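Local atomic coordinates of Cry23AA1 (Bacillus thuringiensis, PDB entry 4RHZ), a protein that probably acts as a pore-forming insecticidal toxin of the aerolysin-like ETX/MTX2 family, in a binary complex with Cry37Aa1, and binds a zinc ion. Residues E16-T21 with L183-Y188; T26-F31 with S170-C175; S37-F42 with N164-M169; A84-V89 with S216-G221; S94-Q99 with S115-Y120. All coordinates share one frame; numbering follows the deposited sequence.

Contact 1: E16-T21 with L183-Y188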
# COMPACT_ATOMS: atom_id res chain seq x y z
N GLU A 16 31.79 14.45 -32.34
CA GLU A 16 33.01 14.11 -31.67
C GLU A 16 33.93 13.32 -32.56
O GLU A 16 35.15 13.52 -32.54
CB GLU A 16 32.76 13.32 -30.36
CG GLU A 16 32.24 14.27 -29.24
CD GLU A 16 32.00 13.56 -27.91
OE1 GLU A 16 32.04 12.30 -27.87
OE2 GLU A 16 31.82 14.28 -26.90
N VAL A 17 33.35 12.42 -33.35
CA VAL A 17 34.14 11.49 -34.08
C VAL A 17 34.68 12.10 -35.37
O VAL A 17 35.85 11.86 -35.71
CB VAL A 17 33.36 10.22 -34.37
CG1 VAL A 17 34.07 9.38 -35.49
CG2 VAL A 17 33.19 9.39 -33.06
N TYR A 18 33.86 12.91 -36.05
CA TYR A 18 34.18 13.45 -37.37
C TYR A 18 34.52 14.91 -37.34
O TYR A 18 34.93 15.46 -38.37
CB TYR A 18 33.02 13.19 -38.39
CG TYR A 18 32.85 11.71 -38.63
CD1 TYR A 18 33.83 11.00 -39.30
CD2 TYR A 18 31.79 11.00 -38.09
CE1 TYR A 18 33.74 9.64 -39.47
CE2 TYR A 18 31.70 9.63 -38.26
CZ TYR A 18 32.68 8.96 -38.98
OH TYR A 18 32.64 7.59 -39.14
N GLY A 19 34.30 15.59 -36.22
CA GLY A 19 34.49 17.06 -36.20
C GLY A 19 33.39 17.79 -36.94
O GLY A 19 33.50 18.98 -37.19
N ALA A 20 32.28 17.11 -37.27
CA ALA A 20 31.13 17.81 -37.89
C ALA A 20 30.65 18.91 -36.96
O ALA A 20 30.77 18.76 -35.78
CB ALA A 20 29.97 16.82 -38.18
N THR A 21 30.13 20.01 -37.49
CA THR A 21 29.59 21.08 -36.67
C THR A 21 28.10 21.18 -36.83
O THR A 21 27.46 21.89 -36.09
CB THR A 21 30.16 22.49 -37.06
OG1 THR A 21 30.09 22.69 -38.48
CG2 THR A 21 31.60 22.65 -36.55
N LEU A 183 29.54 18.82 -46.77
CA LEU A 183 29.23 17.52 -46.21
C LEU A 183 30.52 16.78 -46.15
O LEU A 183 31.10 16.60 -47.19
CB LEU A 183 28.24 16.78 -47.13
CG LEU A 183 27.87 15.35 -46.70
CD1 LEU A 183 26.36 15.05 -46.77
CD2 LEU A 183 28.60 14.31 -47.46
N ILE A 184 30.92 16.27 -44.98
CA ILE A 184 32.22 15.59 -44.83
C ILE A 184 31.99 14.14 -44.41
O ILE A 184 32.93 13.38 -44.27
CB ILE A 184 33.08 16.25 -43.69
CG1 ILE A 184 32.26 16.30 -42.37
CG2 ILE A 184 33.50 17.68 -44.12
CD1 ILE A 184 33.03 16.56 -41.06
N ALA A 185 30.75 13.76 -44.13
CA ALA A 185 30.50 12.36 -43.65
C ALA A 185 29.10 11.91 -44.01
O ALA A 185 28.15 12.68 -43.88
CB ALA A 185 30.74 12.23 -42.13
N ALA A 186 28.99 10.69 -44.48
CA ALA A 186 27.73 10.11 -44.77
C ALA A 186 27.82 8.66 -44.42
O ALA A 186 28.12 7.85 -45.28
CB ALA A 186 27.39 10.28 -46.24
N VAL A 187 27.56 8.34 -43.13
CA VAL A 187 27.79 7.00 -42.58
C VAL A 187 26.54 6.39 -41.86
O VAL A 187 25.58 7.09 -41.50
CB VAL A 187 28.95 7.07 -41.58
CG1 VAL A 187 30.31 7.57 -42.27
CG2 VAL A 187 28.60 8.03 -40.47
N TYR A 188 26.54 5.08 -41.66
CA TYR A 188 25.48 4.45 -40.94
C TYR A 188 26.01 4.08 -39.58
O TYR A 188 27.12 3.53 -39.49
CB TYR A 188 25.11 3.15 -41.61
CG TYR A 188 24.32 3.32 -42.86
CD1 TYR A 188 22.95 3.30 -42.83
CD2 TYR A 188 24.97 3.44 -44.11
CE1 TYR A 188 22.20 3.42 -43.99
CE2 TYR A 188 24.22 3.53 -45.29
CZ TYR A 188 22.83 3.55 -45.23
OH TYR A 188 22.07 3.65 -46.40
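Tyr-18, on the last turn of helix 6-18, lays its ring along strand 182-190, and Ala-185 and Val-187 receive it. The ring is the closely fitted part of the contact. Ala-185 CB sits over one face, displaced toward the rim and 4.1 Å from Tyr-18 CG, while Val-17 CG1 of the same helix covers the opposite face over its centre. Farther out, Val-187 comes to meet the ring from the opposite direction and its two branches divide the work: CG2 is 4.1 Å from Tyr-18 CE2, and CG1 is 3.9 Å from Tyr-18 OH. Met-14, a turn earlier on the helix, also touches both Ala-185 and Val-187.

The other end is a narrower contact, made by one methyl of Ile-184, a residue exposed to solvent. Gly-19, with positive phi (73°), takes the chain out of the helix, and Ile-184 spans this corner. Ile-184 CG1 lies between the backbone N and the carbonyl carbon (chi1 54°), and the extended second torsion carries its CD1 to 3.5 Å from Tyr-18 O and 3.9 Å from Ala-20 CA. Buried Ala-20 backs it, its CB 4.2 Å from Ile-184 CD1. No hydrogen bond crosses between the segments. Ile-184 and Ala-185 can both turn toward the helix end because both face Gly-177 on the adjoining strand: a classic beta bulge in an antiparallel sheet, with a helix C-terminus packed against it.

Contact 2: T26-F31 with S170-C175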
# COMPACT_ATOMS: atom_id res chain seq x y z
N THR A 26 18.76 10.25 -39.99
CA THR A 26 17.52 9.74 -40.47
C THR A 26 17.54 8.29 -40.09
O THR A 26 18.51 7.61 -40.28
CB THR A 26 17.46 9.84 -42.00
OG1 THR A 26 17.50 11.24 -42.35
CG2 THR A 26 16.14 9.35 -42.50
N TYR A 27 16.45 7.82 -39.52
CA TYR A 27 16.30 6.41 -39.16
C TYR A 27 16.25 5.62 -40.42
O TYR A 27 15.53 5.99 -41.32
CB TYR A 27 15.03 6.18 -38.26
CG TYR A 27 15.29 6.62 -36.83
CD1 TYR A 27 14.89 7.84 -36.38
CD2 TYR A 27 15.94 5.80 -35.94
CE1 TYR A 27 15.16 8.26 -35.05
CE2 TYR A 27 16.16 6.20 -34.63
CZ TYR A 27 15.77 7.43 -34.20
OH TYR A 27 16.03 7.81 -32.85
N ASP A 28 17.04 4.57 -40.50
CA ASP A 28 17.00 3.70 -41.64
C ASP A 28 15.70 2.88 -41.58
O ASP A 28 15.27 2.50 -40.50
CB ASP A 28 18.23 2.78 -41.65
CG ASP A 28 18.27 1.87 -42.87
OD1 ASP A 28 18.49 2.34 -44.00
OD2 ASP A 28 18.08 0.65 -42.70
N PRO A 29 15.08 2.59 -42.74
CA PRO A 29 13.91 1.71 -42.68
C PRO A 29 14.20 0.36 -41.98
O PRO A 29 13.27 -0.31 -41.58
CB PRO A 29 13.57 1.45 -44.19
CG PRO A 29 14.25 2.66 -44.97
CD PRO A 29 15.53 2.85 -44.15
N SER A 30 15.45 -0.03 -41.80
CA SER A 30 15.75 -1.26 -41.00
C SER A 30 15.59 -1.04 -39.48
O SER A 30 15.81 -1.96 -38.67
CB SER A 30 17.23 -1.71 -41.18
OG SER A 30 18.13 -0.73 -40.62
N PHE A 31 15.33 0.19 -39.10
CA PHE A 31 15.34 0.48 -37.68
C PHE A 31 14.14 -0.11 -36.96
O PHE A 31 13.00 0.13 -37.35
CB PHE A 31 15.41 1.94 -37.38
CG PHE A 31 15.76 2.18 -35.99
CD1 PHE A 31 17.09 2.21 -35.61
CD2 PHE A 31 14.76 2.31 -35.01
CE1 PHE A 31 17.44 2.43 -34.29
CE2 PHE A 31 15.09 2.51 -33.69
CZ PHE A 31 16.46 2.58 -33.32
N SER A 170 17.25 -2.62 -32.97
CA SER A 170 18.21 -3.04 -33.99
C SER A 170 18.04 -2.10 -35.17
O SER A 170 16.98 -1.44 -35.31
CB SER A 170 17.95 -4.47 -34.44
OG SER A 170 16.68 -4.48 -35.03
N GLY A 171 19.10 -2.05 -36.01
CA GLY A 171 19.08 -1.16 -37.15
C GLY A 171 19.94 0.07 -37.01
O GLY A 171 20.65 0.21 -36.03
N THR A 172 19.87 0.98 -38.00
CA THR A 172 20.87 2.03 -38.07
C THR A 172 20.22 3.35 -38.35
O THR A 172 19.04 3.41 -38.72
CB THR A 172 21.83 1.78 -39.24
OG1 THR A 172 21.07 1.72 -40.47
CG2 THR A 172 22.64 0.50 -39.07
N LEU A 173 20.98 4.42 -38.13
CA LEU A 173 20.63 5.73 -38.65
C LEU A 173 21.62 6.06 -39.76
O LEU A 173 22.83 5.72 -39.68
CB LEU A 173 20.73 6.82 -37.55
CG LEU A 173 19.58 6.70 -36.53
CD1 LEU A 173 20.00 5.65 -35.45
CD2 LEU A 173 19.24 8.07 -35.94
N PHE A 174 21.10 6.75 -40.76
CA PHE A 174 21.90 7.32 -41.77
C PHE A 174 22.31 8.69 -41.34
O PHE A 174 21.46 9.54 -41.19
CB PHE A 174 21.17 7.36 -43.12
CG PHE A 174 22.09 7.81 -44.26
CD1 PHE A 174 23.26 7.09 -44.55
CD2 PHE A 174 21.87 8.96 -44.92
CE1 PHE A 174 24.13 7.48 -45.53
CE2 PHE A 174 22.75 9.38 -45.90
CZ PHE A 174 23.89 8.63 -46.22
N CYS A 175 23.61 8.94 -41.17
CA CYS A 175 24.06 10.24 -40.64
C CYS A 175 24.98 11.07 -41.58
O CYS A 175 26.00 10.58 -42.11
CB CYS A 175 24.72 10.09 -39.24
SG CYS A 175 24.03 8.69 -38.22
O HOH W 1 20.77 11.99 -42.61
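The Tyr-27 ring carries Leu-173 on one face: CD2 stands 3.9 Å from the ring centroid, 12° off the normal, a CH-pi contact between side chains that run side by side. In the plane of that ring, at its edge, lies Phe-31 CD1. The Phe-31 ring is sandwiched in turn, with Tyr-27 CD2 over the centre of one face and Ser-170 O over the other, nearer the rim, 3.7 Å from Phe-31 CD1.

The backbones pair as an antiparallel ladder that ends in a type I turn from Asp-28 to Phe-31. Phe-174 N gives a 2.8 Å bond to Thr-26 O, and the return bond from Thr-26 N to Phe-174 O is weak. One step on, Asp-28 N reaches Thr-172 O at 2.9 Å. Asp-28 also makes an Asx turn: Ser-30 N bonds to its OD2 at 2.9 Å, approaching from above the carboxylate plane. Beside it, Thr-172 OG1 packs 3.3 Å from Asp-28 CB. Gly-171, without a side chain, lets the turn settle close, its CA 4.1 Å from Phe-31 CA. At the Thr-26 end, a water donates to Phe-174 O. Tyr-188 of strand 182-190 packs on the Phe-174 ring, Thr-172 and Asp-28.

Contact 3: S37-F42 with N164-M169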
# COMPACT_ATOMS: atom_id res chain seq x y z
N SER A 37 8.73 -4.07 -22.68
CA SER A 37 8.42 -4.79 -21.49
C SER A 37 8.54 -3.89 -20.29
O SER A 37 9.64 -3.41 -20.00
CB SER A 37 9.39 -5.96 -21.35
OG SER A 37 9.17 -6.64 -20.13
N VAL A 38 7.42 -3.64 -19.62
CA VAL A 38 7.47 -2.98 -18.33
C VAL A 38 7.21 -4.05 -17.23
O VAL A 38 6.18 -4.73 -17.23
CB VAL A 38 6.44 -1.85 -18.25
CG1 VAL A 38 6.31 -1.33 -16.80
CG2 VAL A 38 6.77 -0.71 -19.27
N THR A 39 8.18 -4.24 -16.35
CA THR A 39 8.05 -5.21 -15.30
C THR A 39 8.33 -4.63 -13.91
O THR A 39 9.27 -3.87 -13.71
CB THR A 39 8.91 -6.49 -15.55
OG1 THR A 39 10.27 -6.11 -15.62
CG2 THR A 39 8.51 -7.25 -16.86
N PRO A 40 7.46 -4.97 -12.94
CA PRO A 40 7.53 -4.55 -11.53
C PRO A 40 8.75 -5.16 -10.93
O PRO A 40 9.01 -6.28 -11.22
CB PRO A 40 6.25 -5.17 -10.92
CG PRO A 40 6.00 -6.41 -11.79
CD PRO A 40 6.34 -5.90 -13.18
N GLN A 41 9.49 -4.44 -10.11
CA GLN A 41 10.67 -5.00 -9.49
C GLN A 41 10.35 -6.08 -8.43
O GLN A 41 11.19 -6.95 -8.19
CB GLN A 41 11.56 -3.90 -8.93
CG GLN A 41 12.30 -3.21 -10.08
CD GLN A 41 13.33 -2.17 -9.67
OE1 GLN A 41 13.58 -1.92 -8.47
NE2 GLN A 41 13.94 -1.54 -10.69
N PHE A 42 9.17 -5.99 -7.80
CA PHE A 42 8.63 -6.98 -6.90
C PHE A 42 7.13 -6.94 -7.07
O PHE A 42 6.58 -6.03 -7.68
CB PHE A 42 9.04 -6.74 -5.43
CG PHE A 42 8.73 -5.34 -4.91
CD1 PHE A 42 7.43 -5.01 -4.50
CD2 PHE A 42 9.72 -4.37 -4.83
CE1 PHE A 42 7.12 -3.73 -4.01
CE2 PHE A 42 9.43 -3.09 -4.35
CZ PHE A 42 8.10 -2.76 -3.95
N ASN A 164 10.79 -1.67 -14.16
CA ASN A 164 11.76 -1.67 -15.22
C ASN A 164 11.05 -1.34 -16.52
O ASN A 164 10.04 -1.96 -16.84
CB ASN A 164 12.34 -3.06 -15.35
CG ASN A 164 13.07 -3.48 -14.10
OD1 ASN A 164 13.82 -2.70 -13.49
ND2 ASN A 164 12.79 -4.71 -13.67
N VAL A 165 11.59 -0.38 -17.25
CA VAL A 165 11.04 0.08 -18.54
C VAL A 165 12.11 -0.24 -19.64
O VAL A 165 13.14 0.42 -19.73
CB VAL A 165 10.76 1.61 -18.46
CG1 VAL A 165 10.23 2.15 -19.77
CG2 VAL A 165 9.78 1.95 -17.31
N GLU A 166 11.87 -1.28 -20.42
CA GLU A 166 12.88 -1.93 -21.21
C GLU A 166 12.42 -2.16 -22.62
O GLU A 166 11.22 -2.40 -22.86
CB GLU A 166 13.23 -3.29 -20.61
CG GLU A 166 14.05 -3.13 -19.35
CD GLU A 166 14.47 -4.48 -18.81
OE1 GLU A 166 15.64 -4.83 -18.97
OE2 GLU A 166 13.63 -5.23 -18.30
N CYS A 167 13.38 -2.11 -23.55
CA CYS A 167 13.15 -2.64 -24.93
C CYS A 167 14.47 -2.95 -25.65
O CYS A 167 15.55 -2.61 -25.16
CB CYS A 167 12.31 -1.71 -25.78
SG CYS A 167 13.09 -0.10 -25.94
N ASP A 168 14.36 -3.61 -26.80
CA ASP A 168 15.48 -3.88 -27.72
C ASP A 168 15.34 -3.02 -28.96
O ASP A 168 14.25 -2.63 -29.36
CB ASP A 168 15.46 -5.34 -28.19
CG ASP A 168 15.83 -6.32 -27.08
OD1 ASP A 168 16.60 -5.93 -26.16
OD2 ASP A 168 15.37 -7.49 -27.15
N MET A 169 16.47 -2.77 -29.59
CA MET A 169 16.52 -1.94 -30.77
C MET A 169 17.56 -2.57 -31.69
O MET A 169 18.62 -3.04 -31.23
CB MET A 169 16.94 -0.54 -30.37
CG MET A 169 15.81 0.28 -29.84
SD MET A 169 16.32 1.97 -29.41
CE MET A 169 15.10 2.38 -28.15
O HOH W 2 11.05 -5.13 -17.93
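Ser-37 faces Glu-166 as a hydrogen-bonded antiparallel pair: Ser-37 N donates to Glu-166 O at 3.0 Å, and Glu-166 N returns a bond to Ser-37 O. Next comes Val-38, a buried residue on the face it shares with Val-165. Its CA lies 3.1 Å from Asn-164 O, a close CA-H...O contact, whereas the two valines only brush, CG2 to CG2. Tyr-120 covers both valines, packing the hairpin of strands 96-105 and 111-119 onto this face.

Thr-39 closes a second hydrogen-bonded pair, the straighter of its bonds running from Asn-164 N to Thr-39 O (2.7 Å, 166° at the hydrogen). This is a regular antiparallel ladder between strand 32-40 and the long strand 146-179, part of the elongated sheet of this aerolysin-like fold. On the polar face, a water sits 2.6 Å from Thr-39 OG1 and 2.6 Å from Glu-166 OE2, bridging hydroxyl and carboxylate. The other carboxylate oxygen of Glu-166, OE1, is taken by His-212.

Past Pro-40, Gln-41 reaches back. Its chain stays extended beyond CG (chi2 -175°) and crosses Asn-164 at about a right angle, so that NE2 bonds to Asn-164 OD1 at 3.0 Å. The oxygen lies near the glutamine amide plane, but the donor stands above the carbonyl plane of Asn-164. The ND2 of that asparagine makes a weak, long bond to Thr-39 OG1.

Contact 4: A84-V89 with S216-G221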
# COMPACT_ATOMS: atom_id res chain seq x y z
N ALA A 84 4.60 6.95 -14.00
CA ALA A 84 5.52 7.75 -14.87
C ALA A 84 6.73 6.87 -15.27
O ALA A 84 6.99 5.83 -14.64
CB ALA A 84 6.00 8.99 -14.17
N VAL A 85 7.41 7.25 -16.35
CA VAL A 85 8.70 6.73 -16.72
C VAL A 85 9.63 7.77 -16.11
O VAL A 85 9.39 8.96 -16.20
CB VAL A 85 8.84 6.74 -18.26
CG1 VAL A 85 10.34 6.55 -18.75
CG2 VAL A 85 7.87 5.74 -18.92
N THR A 86 10.68 7.34 -15.44
CA THR A 86 11.67 8.29 -14.88
C THR A 86 12.99 8.19 -15.68
O THR A 86 13.81 9.13 -15.70
CB THR A 86 11.96 7.98 -13.39
OG1 THR A 86 12.17 6.56 -13.28
CG2 THR A 86 10.72 8.30 -12.54
N GLU A 87 13.17 7.08 -16.37
CA GLU A 87 14.36 6.98 -17.25
C GLU A 87 13.93 6.35 -18.50
O GLU A 87 13.58 5.17 -18.49
CB GLU A 87 15.45 6.12 -16.61
CG GLU A 87 16.25 6.88 -15.51
CD GLU A 87 17.36 6.01 -14.98
OE1 GLU A 87 17.07 4.91 -14.43
OE2 GLU A 87 18.54 6.36 -15.19
N GLY A 88 13.92 7.13 -19.58
CA GLY A 88 13.32 6.66 -20.82
C GLY A 88 14.19 6.90 -22.05
O GLY A 88 15.37 7.26 -21.93
N VAL A 89 13.57 6.75 -23.22
CA VAL A 89 14.23 6.73 -24.52
C VAL A 89 13.28 7.28 -25.59
O VAL A 89 12.06 7.00 -25.58
CB VAL A 89 14.80 5.32 -24.84
CG1 VAL A 89 13.68 4.25 -25.09
CG2 VAL A 89 15.90 5.35 -25.96
N SER A 216 13.62 3.05 -16.41
CA SER A 216 12.81 2.80 -15.24
C SER A 216 11.61 3.74 -15.05
O SER A 216 11.47 4.80 -15.73
CB SER A 216 13.73 2.82 -14.01
OG SER A 216 14.06 4.15 -13.76
N GLY A 217 10.77 3.35 -14.10
CA GLY A 217 9.63 4.21 -13.69
C GLY A 217 8.95 3.68 -12.44
O GLY A 217 9.56 2.95 -11.64
N PHE A 218 7.68 4.02 -12.27
CA PHE A 218 6.97 3.49 -11.09
C PHE A 218 5.46 3.30 -11.33
O PHE A 218 4.92 3.84 -12.28
CB PHE A 218 7.27 4.36 -9.88
CG PHE A 218 6.75 5.75 -10.01
CD1 PHE A 218 5.45 6.06 -9.58
CD2 PHE A 218 7.55 6.78 -10.55
CE1 PHE A 218 4.96 7.37 -9.70
CE2 PHE A 218 7.09 8.09 -10.67
CZ PHE A 218 5.77 8.40 -10.27
N ILE A 219 4.79 2.55 -10.44
CA ILE A 219 3.31 2.55 -10.36
C ILE A 219 3.02 2.69 -8.85
O ILE A 219 3.59 1.96 -8.04
CB ILE A 219 2.78 1.25 -11.01
CG1 ILE A 219 1.27 1.11 -10.93
CG2 ILE A 219 3.41 -0.03 -10.36
CD1 ILE A 219 0.58 2.18 -11.59
N GLU A 220 2.26 3.70 -8.45
CA GLU A 220 1.96 3.89 -7.09
C GLU A 220 0.46 4.20 -6.91
O GLU A 220 -0.22 4.63 -7.87
CB GLU A 220 2.83 4.96 -6.45
CG GLU A 220 2.38 6.32 -6.77
CD GLU A 220 3.13 7.41 -5.99
OE1 GLU A 220 3.56 7.18 -4.82
OE2 GLU A 220 3.27 8.53 -6.54
N GLY A 221 -0.06 4.01 -5.69
CA GLY A 221 -1.55 4.04 -5.43
C GLY A 221 -1.92 3.83 -3.95
O GLY A 221 -1.08 3.40 -3.14
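Ser-216 O is gripped by two neighbouring amides, Thr-86 N at 2.7 Å and Glu-87 N at 2.9 Å, both reaching it from the same face of its carbonyl plane. Two residues opposite one make this a classic beta bulge. Ser-216 N answers with a bond to Glu-87 O. The serine side chain works in the same place: its OG is 3.1 Å from Thr-86 OG1, a hydroxyl pair in which either may donate, and 3.2 Å from Glu-87 OE1, which may compete for the same proton.

Beyond the bulge the ladder resumes with Phe-218 N bonded to Ala-84 O at 3.1 Å. A first torsion of 65° at Phe-218 tucks CG in over its own main chain and swings the ring back over the partner strand. Ala-84 N stands over the centre of one ring face and Ala-84 CB touches Phe-218 CE2 at 3.8 Å. Thr-86 CG2 comes to the ring edge, 4.0 Å from Phe-218 CD2. Between the two bonded ends Gly-217 has no side chain, and its CA lies only 3.2 Å from Ala-84 O.

The second shell holds these groups. Glu-87 OE2 has a weak bond to Asn-202, and Tyr-118 OH bonds to Phe-218 O. Strand 67-90 turns its corner here: Thr-86 and Gly-88 bond to Gly-2, near the N-terminal strand 3-5. On its other side, strand 211-235 pairs with strand 146-179 through Gly-217 and Val-163, while Val-85 and Ile-219 pack on Tyr-118 of strand 111-119.

Contact 5: S94-Q99 with S115-Y120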
# COMPACT_ATOMS: atom_id res chain seq x y z
N SER A 94 6.90 6.18 -31.89
CA SER A 94 6.28 5.97 -30.56
C SER A 94 6.69 4.70 -29.84
O SER A 94 6.53 3.62 -30.38
CB SER A 94 4.77 5.81 -30.77
OG SER A 94 4.14 6.93 -30.24
N ILE A 95 7.20 4.80 -28.62
CA ILE A 95 7.39 3.55 -27.87
C ILE A 95 6.52 3.63 -26.59
O ILE A 95 6.76 4.50 -25.75
CB ILE A 95 8.84 3.28 -27.50
CG1 ILE A 95 9.76 3.56 -28.71
CG2 ILE A 95 9.00 1.84 -26.93
CD1 ILE A 95 11.20 3.84 -28.23
N SER A 96 5.52 2.75 -26.47
CA SER A 96 4.69 2.71 -25.26
C SER A 96 4.15 1.31 -24.93
O SER A 96 4.14 0.44 -25.82
CB SER A 96 3.57 3.77 -25.33
OG SER A 96 2.69 3.44 -26.35
N THR A 97 3.72 1.09 -23.66
CA THR A 97 3.14 -0.19 -23.21
C THR A 97 2.00 0.07 -22.20
O THR A 97 2.18 0.85 -21.27
CB THR A 97 4.16 -1.01 -22.43
OG1 THR A 97 5.29 -1.29 -23.24
CG2 THR A 97 3.58 -2.36 -21.96
N LYS A 98 0.84 -0.58 -22.40
CA LYS A 98 -0.21 -0.66 -21.39
C LYS A 98 0.20 -1.87 -20.59
O LYS A 98 0.25 -2.99 -21.09
CB LYS A 98 -1.59 -0.91 -22.03
CG LYS A 98 -2.78 0.01 -21.58
CD LYS A 98 -3.40 -0.36 -20.19
CE LYS A 98 -4.61 0.53 -19.79
NZ LYS A 98 -4.20 1.67 -18.85
N GLN A 99 0.60 -1.66 -19.35
CA GLN A 99 0.83 -2.82 -18.51
C GLN A 99 -0.16 -2.98 -17.34
O GLN A 99 -0.51 -2.02 -16.65
CB GLN A 99 2.26 -2.94 -18.07
CG GLN A 99 2.89 -4.15 -18.72
CD GLN A 99 2.81 -5.34 -17.84
OE1 GLN A 99 3.03 -5.23 -16.65
NE2 GLN A 99 2.51 -6.49 -18.41
N SER A 115 -3.40 -1.07 -13.77
CA SER A 115 -2.86 -0.98 -15.11
C SER A 115 -2.35 0.44 -15.30
O SER A 115 -2.93 1.41 -14.77
CB SER A 115 -3.96 -1.23 -16.15
OG SER A 115 -4.20 -2.62 -16.36
N ALA A 116 -1.29 0.58 -16.08
CA ALA A 116 -0.90 1.92 -16.48
C ALA A 116 -0.26 1.91 -17.87
O ALA A 116 0.24 0.87 -18.34
CB ALA A 116 0.01 2.56 -15.42
N GLU A 117 -0.37 3.06 -18.53
CA GLU A 117 0.28 3.32 -19.78
C GLU A 117 1.67 3.98 -19.62
O GLU A 117 1.79 5.11 -19.14
CB GLU A 117 -0.58 4.13 -20.76
CG GLU A 117 -0.08 3.71 -22.19
CD GLU A 117 -1.01 4.01 -23.28
OE1 GLU A 117 -0.57 3.86 -24.44
OE2 GLU A 117 -2.16 4.40 -23.01
N TYR A 118 2.69 3.25 -20.00
CA TYR A 118 4.04 3.80 -20.08
C TYR A 118 4.46 4.27 -21.49
O TYR A 118 4.64 3.44 -22.39
CB TYR A 118 5.02 2.83 -19.51
CG TYR A 118 4.76 2.64 -18.04
CD1 TYR A 118 5.31 3.49 -17.11
CD2 TYR A 118 3.90 1.62 -17.59
CE1 TYR A 118 5.07 3.31 -15.76
CE2 TYR A 118 3.63 1.45 -16.24
CZ TYR A 118 4.20 2.28 -15.34
OH TYR A 118 3.92 2.07 -14.00
N ASN A 119 4.56 5.58 -21.64
CA ASN A 119 5.16 6.18 -22.82
C ASN A 119 6.67 6.43 -22.59
O ASN A 119 7.06 7.27 -21.78
CB ASN A 119 4.44 7.47 -23.17
CG ASN A 119 5.13 8.24 -24.40
OD1 ASN A 119 6.28 7.91 -24.86
ND2 ASN A 119 4.46 9.28 -24.87
N TYR A 120 7.51 5.68 -23.30
CA TYR A 120 8.97 5.66 -23.02
C TYR A 120 9.70 6.98 -23.24
O TYR A 120 10.75 7.21 -22.66
CB TYR A 120 9.69 4.56 -23.79
CG TYR A 120 9.34 3.13 -23.42
CD1 TYR A 120 8.05 2.76 -23.03
CD2 TYR A 120 10.29 2.13 -23.56
CE1 TYR A 120 7.74 1.38 -22.76
CE2 TYR A 120 10.00 0.80 -23.28
CZ TYR A 120 8.73 0.45 -22.89
OH TYR A 120 8.48 -0.87 -22.65
O HOH W 3 7.03 7.37 -27.18
O HOH W 4 0.61 1.94 -25.32
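Strands 96-105 and 111-119 form a beta hairpin, and its base is closed by Ile-95 and Tyr-120. Ile-95 CG2 sits over one face of the Tyr-120 ring, 3.8 Å from the centroid and 17° off the normal, in a CH-pi contact. Ile-95 O meanwhile accepts from Tyr-120 N at 2.8 Å. The ring's far end meets Thr-97: a chi1 of -59° turns the hydroxyl, not the methyl, to the phenol, with Thr-97 OG1 3.3 Å from Tyr-120 OH; either may donate. That phenol also bonds to Glu-166 O of strand 146-179.

From there the ladder is regular. Thr-97 and Tyr-118 exchange two backbone bonds, each 2.8 Å, and Gln-99 and Ala-116 exchange two more, with Gln-99 N to Ala-116 O at 2.7 Å. The two faces differ in character. Ser-96, Lys-98, Glu-117 and Asn-119 share the more exposed one, where a water lies 2.8 Å from Ser-96 OG. On the other face, buried Ala-116 and Tyr-118 pack on Ile-219, and Tyr-118 OH bonds to Phe-218 O. Such a two-faced hairpin, lying against the long sheet, is consistent with the membrane-insertion hairpin of aerolysin-family pore-forming toxins.

Overall arrangement
Contacts 1 and 2 lie toward one end of the elongated chain, their centres about 16 Å apart, joined by a backbone bond between Val-187 and Cys-175. Strand 146-179 then carries the sheet inward to contact 3, with Phe-31 packing on Met-169 at the junction. Contacts 3, 4 and 5 form a compact group, each pair of centres about 10 Å apart: Val-165 packs on Ser-216 and Gly-217, while Tyr-120 and Tyr-118 tie the hairpin of contact 5 to contacts 3 and 4. Zinc, held by His-79, Glu-130 and His-132, lies about 11 Å from the Ser-115 side chain of contact 5; none of the five contacts supplies a ligand.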